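Local coordinates for DUF2235 domain-containing protein (Pseudomonas aeruginosa, PDB 4O5P) that acts as a type VI secretion phospholipase effector, probably hydrolysing membrane lipids through an alpha/beta-hydrolase-type catalytic domain, at residues A[546-551]-A[555-560]; A[128-133]-A[519-524]; A[96-101]-A[437-442]. One frame throughout, in Å; residues are numbered along the deposited sequence.

Interaction 1: residues A[546-551]-A[555-560]; sequences RNVALI and DQLRDL
Ile551 and Gln556 carry the tighter half of this contact, in which the chain leaves the C-terminal end of helix 538-550 and folds back through a short loop, within the C-terminal family region. It illustrates how a short connection can be packed at one end and loose at the other. CG2 of Ile551 lies 3.7 Å from CB of Gln556, and the Ile551 CB is 3.8 Å from the same Gln556 CB, so the beta-branch of one residue rests on the aliphatic root of the other. Ile551 owes this to an unusual first torsion: CG1 nearly eclipses the backbone N (chi1 -4°), which turns the longer branch away and leaves CG2 as the touching group. Gln556 CG also lies near Ile551 CG2, at 3.9 Å. Trp513 of helix 507-528 also packs on Ile551, while Leu550 O accepts a hydrogen bond from Gln509 NE2.

One helical turn earlier the packing slackens. Val548 CG2 and Leu557 CD1 are 4.4 Å apart, a grazing approach of methyl to methyl, and Leu557 also touches Arg520 of helix 507-528. The two segments meet through apolar carbons alone. Within 555-560, Asp559 N donates to Gln556 O over 2.9 Å, with Leu560 N to Leu557 O as its companion. On the solvent side, exposed Arg558 curls back on exposed Asp555, bridging its side chain and its backbone with a single nitrogen. Arg558 NH1 forms a salt bridge of 3.0 Å with Asp555 OD2, and the same NH1 donates to Asp555 O from above the carbonyl plane, at 2.9 Å.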
loop_
_atom_site.group_PDB
_atom_site.type_symbol
_atom_site.label_atom_id
_atom_site.label_comp_id
_atom_site.label_asym_id
_atom_site.label_seq_id
_atom_site.Cartn_x
_atom_site.Cartn_y
_atom_site.Cartn_z
ATOM N N ARG A 546 4.536 38.026 2.342
ATOM C CA ARG A 546 5.649 37.715 3.253
ATOM C C ARG A 546 6.213 36.339 2.916
ATOM O O ARG A 546 7.428 36.147 2.833
ATOM C CB ARG A 546 5.179 37.674 4.711
ATOM C CG ARG A 546 4.966 39.025 5.377
ATOM C CD ARG A 546 4.914 38.877 6.896
ATOM N NE ARG A 546 3.566 38.670 7.432
ATOM C CZ ARG A 546 2.663 39.641 7.600
ATOM N NH1 ARG A 546 2.932 40.893 7.242
ATOM N NH2 ARG A 546 1.474 39.362 8.111
ATOM N N ASN A 547 5.304 35.386 2.727
ATOM C CA ASN A 547 5.659 33.989 2.481
ATOM C C ASN A 547 6.325 33.777 1.130
ATOM O O ASN A 547 7.342 33.082 1.022
ATOM C CB ASN A 547 4.410 33.110 2.619
ATOM C CG ASN A 547 3.925 33.029 4.045
ATOM O OD1 ASN A 547 4.715 33.163 4.980
ATOM N ND2 ASN A 547 2.627 32.821 4.228
ATOM N N VAL A 548 5.742 34.387 0.104
ATOM C CA VAL A 548 6.298 34.364 -1.240
ATOM C C VAL A 548 7.680 34.999 -1.239
ATOM O O VAL A 548 8.524 34.663 -2.065
ATOM C CB VAL A 548 5.365 35.090 -2.230
ATOM C CG1 VAL A 548 5.978 35.166 -3.620
ATOM C CG2 VAL A 548 4.029 34.385 -2.285
ATOM N N ALA A 549 7.918 35.908 -0.297
ATOM C CA ALA A 549 9.236 36.514 -0.172
ATOM C C ALA A 549 10.209 35.590 0.560
ATOM O O ALA A 549 11.390 35.527 0.217
ATOM C CB ALA A 549 9.140 37.875 0.524
ATOM N N LEU A 550 9.708 34.876 1.565
ATOM C CA LEU A 550 10.528 33.948 2.338
ATOM C C LEU A 550 11.089 32.798 1.485
ATOM O O LEU A 550 12.098 32.199 1.834
ATOM C CB LEU A 550 9.765 33.435 3.565
ATOM C CG LEU A 550 9.495 34.497 4.640
ATOM C CD1 LEU A 550 8.376 34.093 5.595
ATOM C CD2 LEU A 550 10.773 34.839 5.410
ATOM N N ILE A 551 10.436 32.489 0.371
ATOM C CA ILE A 551 11.142 31.804 -0.705
ATOM C C ILE A 551 11.529 32.862 -1.724
ATOM O O ILE A 551 10.898 33.904 -1.791
ATOM C CB ILE A 551 10.304 30.760 -1.430
ATOM C CG1 ILE A 551 8.910 30.593 -0.791
ATOM C CG2 ILE A 551 11.115 29.476 -1.545
ATOM C CD1 ILE A 551 8.888 29.741 0.467
ATOM N N ASP A 555 8.791 32.976 -8.786
ATOM C CA ASP A 555 9.519 31.885 -9.429
ATOM C C ASP A 555 9.362 30.575 -8.663
ATOM O O ASP A 555 9.065 29.534 -9.240
ATOM C CB ASP A 555 11.010 32.240 -9.475
ATOM C CG ASP A 555 11.618 32.066 -10.850
ATOM O OD1 ASP A 555 11.595 33.041 -11.632
ATOM O OD2 ASP A 555 12.136 30.964 -11.142
ATOM N N GLN A 556 9.555 30.648 -7.351
ATOM C CA GLN A 556 9.596 29.461 -6.506
ATOM C C GLN A 556 8.228 28.810 -6.302
ATOM O O GLN A 556 8.144 27.642 -5.925
ATOM C CB GLN A 556 10.231 29.809 -5.153
ATOM C CG GLN A 556 11.657 30.317 -5.276
ATOM C CD GLN A 556 12.509 29.413 -6.142
ATOM O OE1 GLN A 556 12.940 29.802 -7.225
ATOM N NE2 GLN A 556 12.744 28.192 -5.678
ATOM N N LEU A 557 7.162 29.560 -6.558
ATOM C CA LEU A 557 5.810 29.074 -6.285
ATOM C C LEU A 557 5.467 27.789 -7.048
ATOM O O LEU A 557 4.679 26.972 -6.579
ATOM C CB LEU A 557 4.789 30.175 -6.567
ATOM C CG LEU A 557 3.754 30.448 -5.479
ATOM C CD1 LEU A 557 4.373 30.417 -4.091
ATOM C CD2 LEU A 557 3.081 31.785 -5.736
ATOM N N ARG A 558 6.084 27.597 -8.209
ATOM C CA ARG A 558 5.802 26.425 -9.033
ATOM C C ARG A 558 6.418 25.151 -8.442
ATOM O O ARG A 558 6.200 24.057 -8.960
ATOM C CB ARG A 558 6.267 26.663 -10.471
ATOM C CG ARG A 558 7.749 26.971 -10.584
ATOM C CD ARG A 558 8.082 27.715 -11.871
ATOM N NE ARG A 558 9.260 27.148 -12.530
ATOM C CZ ARG A 558 10.520 27.453 -12.226
ATOM N NH1 ARG A 558 10.790 28.328 -11.263
ATOM N NH2 ARG A 558 11.517 26.880 -12.891
ATOM N N ASP A 559 7.174 25.289 -7.353
ATOM C CA ASP A 559 7.634 24.118 -6.599
ATOM C C ASP A 559 6.558 23.612 -5.632
ATOM O O ASP A 559 6.736 22.584 -4.964
ATOM C CB ASP A 559 8.932 24.413 -5.842
ATOM C CG ASP A 559 10.135 24.516 -6.767
ATOM O OD1 ASP A 559 9.943 24.819 -7.968
ATOM O OD2 ASP A 559 11.271 24.304 -6.287
ATOM N N LEU A 560 5.446 24.346 -5.567
ATOM C CA LEU A 560 4.279 23.920 -4.794
ATOM C C LEU A 560 3.604 22.750 -5.487
ATOM O O LEU A 560 3.198 22.860 -6.644
ATOM C CB LEU A 560 3.257 25.059 -4.651
ATOM C CG LEU A 560 3.267 25.954 -3.410
ATOM C CD1 LEU A 560 2.174 27.048 -3.479
ATOM C CD2 LEU A 560 3.118 25.104 -2.166
#

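Interaction 2: residues A[128-133]-A[519-524]; sequences EFTPSN and RRSREY
Phe129 and Tyr524 set their rings at 75° to one another, with centroids 5.9 Å apart, where the loop following strand 111-116 packs on helix 507-528. That strand belongs to the central mixed sheet, consistent with an alpha/beta-hydrolase core, and the helix lies in the C-terminal family region, so the pair joins two regions remote in sequence. The geometry is oblique: the CE2 and OH side of the tyrosine ring lies across Phe129 CD1, with Tyr524 CE2 at 3.8 Å and OH at 3.9 Å from that atom. Because Tyr524 CG stands anti to the backbone N (chi1 177°), its ring reaches from the helix toward the loop and also presents an edge to the Phe129 backbone. There the carbonyl O of Phe129 lies in the ring plane, 3.4 Å from Tyr524 CD2. Gln528, one helical turn further on, also touches Phe129.

Beside the rings the contact turns polar. The Ser521 side chain sets out toward the loop, its OG 4.1 Å from Pro131 CD and loosely flanked by the Thr130 methyl. One water bridges the two segments, donating to Phe129 O over 2.8 Å and accepting from Ser521 OG, also at 2.8 Å.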
loop_
_atom_site.group_PDB
_atom_site.type_symbol
_atom_site.label_atom_id
_atom_site.label_comp_id
_atom_site.label_asym_id
_atom_site.label_seq_id
_atom_site.Cartn_x
_atom_site.Cartn_y
_atom_site.Cartn_z
ATOM N N GLU A 128 -11.006 13.336 -6.471
ATOM C CA GLU A 128 -10.317 13.467 -5.197
ATOM C C GLU A 128 -9.428 14.681 -5.356
ATOM O O GLU A 128 -8.355 14.595 -5.961
ATOM C CB GLU A 128 -9.468 12.226 -4.930
ATOM C CG GLU A 128 -8.777 12.197 -3.565
ATOM C CD GLU A 128 -8.349 10.790 -3.187
ATOM O OE1 GLU A 128 -9.080 9.837 -3.558
ATOM O OE2 GLU A 128 -7.291 10.625 -2.539
ATOM N N PHE A 129 -9.870 15.818 -4.832
ATOM C CA PHE A 129 -9.180 17.073 -5.106
ATOM C C PHE A 129 -8.263 17.573 -3.989
ATOM O O PHE A 129 -7.515 18.535 -4.176
ATOM C CB PHE A 129 -10.191 18.136 -5.530
ATOM C CG PHE A 129 -10.828 17.850 -6.862
ATOM C CD1 PHE A 129 -10.039 17.686 -7.992
ATOM C CD2 PHE A 129 -12.205 17.752 -6.988
ATOM C CE1 PHE A 129 -10.612 17.431 -9.243
ATOM C CE2 PHE A 129 -12.785 17.499 -8.224
ATOM C CZ PHE A 129 -11.983 17.336 -9.357
ATOM N N THR A 130 -8.312 16.921 -2.834
ATOM C CA THR A 130 -7.416 17.272 -1.735
ATOM C C THR A 130 -6.599 16.075 -1.255
ATOM O O THR A 130 -7.104 14.956 -1.188
ATOM C CB THR A 130 -8.169 17.889 -0.524
ATOM O OG1 THR A 130 -9.352 17.133 -0.248
ATOM C CG2 THR A 130 -8.552 19.316 -0.803
ATOM N N PRO A 131 -5.328 16.316 -0.917
ATOM C CA PRO A 131 -4.483 15.276 -0.320
ATOM C C PRO A 131 -4.945 14.941 1.102
ATOM O O PRO A 131 -5.760 15.680 1.649
ATOM C CB PRO A 131 -3.090 15.918 -0.311
ATOM C CG PRO A 131 -3.328 17.379 -0.356
ATOM C CD PRO A 131 -4.597 17.578 -1.137
ATOM N N SER A 132 -4.441 13.854 1.683
ATOM C CA SER A 132 -4.865 13.411 3.015
ATOM C C SER A 132 -4.320 14.282 4.137
ATOM O O SER A 132 -3.247 14.849 3.999
ATOM C CB SER A 132 -4.315 12.026 3.270
ATOM O OG SER A 132 -2.916 12.127 3.446
ATOM N N ASN A 133 -5.023 14.344 5.269
ATOM C CA ASN A 133 -4.520 15.083 6.441
ATOM C C ASN A 133 -3.657 14.241 7.393
ATOM O O ASN A 133 -4.155 13.304 8.027
ATOM C CB ASN A 133 -5.668 15.759 7.221
ATOM C CG ASN A 133 -6.642 14.756 7.856
ATOM O OD1 ASN A 133 -7.788 14.627 7.423
ATOM N ND2 ASN A 133 -6.186 14.051 8.897
ATOM N N ARG A 519 -3.276 27.674 1.299
ATOM C CA ARG A 519 -4.074 28.550 0.436
ATOM C C ARG A 519 -4.226 28.000 -0.995
ATOM O O ARG A 519 -5.347 27.899 -1.516
ATOM C CB ARG A 519 -3.488 29.967 0.417
ATOM C CG ARG A 519 -4.229 30.933 -0.478
ATOM C CD ARG A 519 -5.677 31.140 -0.035
ATOM N NE ARG A 519 -6.449 31.808 -1.081
ATOM C CZ ARG A 519 -7.680 32.293 -0.938
ATOM N NH1 ARG A 519 -8.314 32.198 0.223
ATOM N NH2 ARG A 519 -8.277 32.885 -1.969
ATOM N N ARG A 520 -3.106 27.629 -1.611
ATOM C CA ARG A 520 -3.111 27.171 -3.002
ATOM C C ARG A 520 -3.982 25.921 -3.192
ATOM O O ARG A 520 -4.670 25.758 -4.219
ATOM C CB ARG A 520 -1.678 26.904 -3.457
ATOM C CG ARG A 520 -1.516 26.764 -4.951
ATOM C CD ARG A 520 -2.023 28.003 -5.662
ATOM N NE ARG A 520 -0.967 28.677 -6.412
ATOM C CZ ARG A 520 -0.797 29.992 -6.429
ATOM N NH1 ARG A 520 0.187 30.533 -7.139
ATOM N NH2 ARG A 520 -1.625 30.768 -5.737
ATOM N N SER A 521 -3.959 25.053 -2.185
ATOM C CA SER A 521 -4.708 23.804 -2.207
ATOM C C SER A 521 -6.196 24.081 -2.093
ATOM O O SER A 521 -6.990 23.530 -2.853
ATOM C CB SER A 521 -4.260 22.886 -1.068
ATOM O OG SER A 521 -5.025 21.689 -1.054
ATOM N N ARG A 522 -6.580 24.935 -1.145
ATOM C CA ARG A 522 -7.994 25.284 -1.026
ATOM C C ARG A 522 -8.523 25.945 -2.310
ATOM O O ARG A 522 -9.669 25.701 -2.721
ATOM C CB ARG A 522 -8.231 26.177 0.195
ATOM C CG ARG A 522 -8.051 25.472 1.538
ATOM C CD ARG A 522 -7.955 26.481 2.682
ATOM N NE ARG A 522 -7.665 25.833 3.960
ATOM C CZ ARG A 522 -8.541 25.697 4.953
ATOM N NH1 ARG A 522 -9.773 26.180 4.832
ATOM N NH2 ARG A 522 -8.179 25.086 6.075
ATOM N N GLU A 523 -7.684 26.764 -2.949
ATOM C CA GLU A 523 -8.039 27.360 -4.237
ATOM C C GLU A 523 -8.308 26.269 -5.261
ATOM O O GLU A 523 -9.327 26.294 -5.961
ATOM C CB GLU A 523 -6.910 28.252 -4.763
ATOM C CG GLU A 523 -6.830 29.649 -4.147
ATOM C CD GLU A 523 -5.556 30.389 -4.549
ATOM O OE1 GLU A 523 -4.938 30.018 -5.575
ATOM O OE2 GLU A 523 -5.170 31.339 -3.834
ATOM N N TYR A 524 -7.379 25.321 -5.353
ATOM C CA TYR A 524 -7.516 24.221 -6.304
ATOM C C TYR A 524 -8.795 23.431 -6.081
ATOM O O TYR A 524 -9.534 23.140 -7.027
ATOM C CB TYR A 524 -6.320 23.274 -6.200
ATOM C CG TYR A 524 -6.436 22.069 -7.107
ATOM C CD1 TYR A 524 -6.230 22.192 -8.470
ATOM C CD2 TYR A 524 -6.741 20.809 -6.598
ATOM C CE1 TYR A 524 -6.330 21.111 -9.305
ATOM C CE2 TYR A 524 -6.845 19.713 -7.431
ATOM C CZ TYR A 524 -6.635 19.877 -8.787
ATOM O OH TYR A 524 -6.734 18.809 -9.639
HETATM O O HOH W 1 -5.403 20.207 -3.433
#

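Interaction 3: residues A[96-101]-A[437-442]; sequences IHASIG and RVMVPK
Met439 leaves the backbone with CG beside its N (chi1 -62°) and runs extended from there, which carries its terminal CE to 3.9 Å from CB of Ala98. The residue is modelled as selenomethionine. Arg437 starts in a similar way and stays extended from CG to NE; although its first bond leads away from the facing segment, the long chain returns NH1 to 3.6 Å from Ile100 CD1. That methyl meets the guanidinium obliquely, and the two side chains lie slanted across each other.

The contact places the end of helix 91-97 beside the approach to helix 441-445. Residues 420-423 hydrogen-bond through their backbone to both segments: Ala98 and Ile100 pair with Gln422 and Pro420, while Arg437 and Met439 both pair with Val423. Ala98 also touches Ile443 and Phe447. The polar partner of Arg437 lies outside as well, since its NH2 donates to Gln34 OE1.

The chemistry across the two segments is thus apolar and probably mainly dispersive, with no polar partner for Arg437 in the facing segment. Methyls settle against a methyl and a guanidinium nitrogen, whereas directional bonding is supplied by other parts of the same chain, Gln34 among them.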
loop_
_atom_site.group_PDB
_atom_site.type_symbol
_atom_site.label_atom_id
_atom_site.label_comp_id
_atom_site.label_asym_id
_atom_site.label_seq_id
_atom_site.Cartn_x
_atom_site.Cartn_y
_atom_site.Cartn_z
ATOM N N ILE A 96 6.107 2.048 -14.991
ATOM C CA ILE A 96 5.162 2.644 -15.929
ATOM C C ILE A 96 5.887 3.517 -16.979
ATOM O O ILE A 96 5.600 3.428 -18.168
ATOM C CB ILE A 96 4.062 3.427 -15.187
ATOM C CG1 ILE A 96 3.130 2.451 -14.450
ATOM C CG2 ILE A 96 3.256 4.276 -16.165
ATOM C CD1 ILE A 96 2.372 1.523 -15.395
ATOM N N HIS A 97 6.837 4.337 -16.535
ATOM C CA HIS A 97 7.660 5.131 -17.437
ATOM C C HIS A 97 8.357 4.242 -18.476
ATOM O O HIS A 97 8.494 4.626 -19.634
ATOM C CB HIS A 97 8.752 5.878 -16.660
ATOM C CG HIS A 97 8.237 6.862 -15.658
ATOM N ND1 HIS A 97 9.023 7.361 -14.638
ATOM C CD2 HIS A 97 7.029 7.457 -15.527
ATOM C CE1 HIS A 97 8.319 8.220 -13.924
ATOM N NE2 HIS A 97 7.104 8.288 -14.436
ATOM N N ALA A 98 8.813 3.065 -18.042
ATOM C CA ALA A 98 9.522 2.118 -18.913
ATOM C C ALA A 98 8.594 1.147 -19.636
ATOM O O ALA A 98 9.060 0.249 -20.352
ATOM C CB ALA A 98 10.556 1.331 -18.109
ATOM N N SER A 99 7.290 1.306 -19.435
ATOM C CA SER A 99 6.312 0.477 -20.129
ATOM C C SER A 99 5.873 1.102 -21.461
ATOM O O SER A 99 5.796 2.324 -21.602
ATOM C CB SER A 99 5.089 0.199 -19.241
ATOM O OG SER A 99 5.365 -0.780 -18.243
ATOM N N ILE A 100 5.591 0.249 -22.433
ATOM C CA ILE A 100 5.104 0.683 -23.739
ATOM C C ILE A 100 3.591 0.914 -23.660
ATOM O O ILE A 100 2.901 0.216 -22.918
ATOM C CB ILE A 100 5.438 -0.400 -24.785
ATOM C CG1 ILE A 100 6.954 -0.616 -24.837
ATOM C CG2 ILE A 100 4.870 -0.055 -26.161
ATOM C CD1 ILE A 100 7.367 -1.947 -25.461
ATOM N N GLY A 101 3.073 1.895 -24.396
ATOM C CA GLY A 101 1.637 2.132 -24.430
ATOM C C GLY A 101 1.261 3.600 -24.462
ATOM O O GLY A 101 0.148 3.981 -24.090
ATOM N N ARG A 437 10.309 0.885 -28.511
ATOM C CA ARG A 437 10.718 -0.279 -27.729
ATOM C C ARG A 437 11.948 0.007 -26.866
ATOM O O ARG A 437 12.343 -0.816 -26.040
ATOM C CB ARG A 437 10.982 -1.477 -28.638
ATOM C CG ARG A 437 9.723 -2.254 -29.024
ATOM C CD ARG A 437 10.033 -3.712 -29.395
ATOM N NE ARG A 437 8.831 -4.517 -29.628
ATOM C CZ ARG A 437 8.093 -5.053 -28.657
ATOM N NH1 ARG A 437 8.424 -4.857 -27.388
ATOM N NH2 ARG A 437 7.017 -5.776 -28.946
ATOM N N VAL A 438 12.531 1.186 -27.054
ATOM C CA VAL A 438 13.790 1.553 -26.407
ATOM C C VAL A 438 13.633 2.699 -25.404
ATOM O O VAL A 438 12.982 3.701 -25.695
ATOM C CB VAL A 438 14.848 1.928 -27.478
ATOM C CG1 VAL A 438 16.114 2.475 -26.835
ATOM C CG2 VAL A 438 15.166 0.712 -28.353
HETATM N N MSE A 439 14.235 2.549 -24.226
HETATM C CA MSE A 439 14.271 3.619 -23.230
HETATM C C MSE A 439 15.048 4.853 -23.708
HETATM O O MSE A 439 16.126 4.730 -24.282
HETATM C CB MSE A 439 14.920 3.122 -21.930
HETATM C CG MSE A 439 14.196 1.982 -21.222
HETATM SE SE MSE A 439 15.333 1.345 -19.751
HETATM C CE MSE A 439 14.095 0.013 -19.001
ATOM N N VAL A 440 14.500 6.039 -23.464
ATOM C CA VAL A 440 15.245 7.281 -23.643
ATOM C C VAL A 440 16.144 7.466 -22.400
ATOM O O VAL A 440 15.896 6.834 -21.364
ATOM C CB VAL A 440 14.284 8.485 -23.848
ATOM C CG1 VAL A 440 13.459 8.301 -25.112
ATOM C CG2 VAL A 440 13.375 8.669 -22.641
ATOM N N PRO A 441 17.200 8.300 -22.505
ATOM C CA PRO A 441 18.174 8.455 -21.415
ATOM C C PRO A 441 17.583 8.617 -20.007
ATOM O O PRO A 441 18.023 7.900 -19.106
ATOM C CB PRO A 441 18.930 9.722 -21.818
ATOM C CG PRO A 441 18.925 9.678 -23.306
ATOM C CD PRO A 441 17.599 9.075 -23.697
ATOM N N LYS A 442 16.623 9.529 -19.828
ATOM C CA LYS A 442 16.020 9.801 -18.522
ATOM C C LYS A 442 15.515 8.526 -17.812
ATOM O O LYS A 442 15.789 8.283 -16.611
ATOM C CB LYS A 442 14.859 10.790 -18.699
ATOM C CG LYS A 442 14.388 11.412 -17.382
ATOM C CD LYS A 442 12.984 12.015 -17.462
ATOM C CE LYS A 442 12.575 12.630 -16.113
ATOM N NZ LYS A 442 13.492 13.726 -15.667
#

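Interactions 1 and 2 are neighbours, with centres about 17 Å apart, and helix 507-528 connects them: Arg520 presents NH1 to Leu557 CD2 at 3.5 Å and CB to Leu560 CD1 at 3.9 Å. Interaction 3 stands apart, its nearest atoms about 14 Å from interaction 1 and about 18 Å from interaction 2. In sequence, interactions 2 and 3 interleave, each tying an early segment to one over 300 residues later, whereas interaction 1 is local. A Ser237-His379-Asp281 arrangement with triad-like geometry, the serine on a probable nucleophile elbow after strand 225-236, is consistent with an active site at the mixed sheet; the loop of interaction 2 follows strand 111-116 of that sheet.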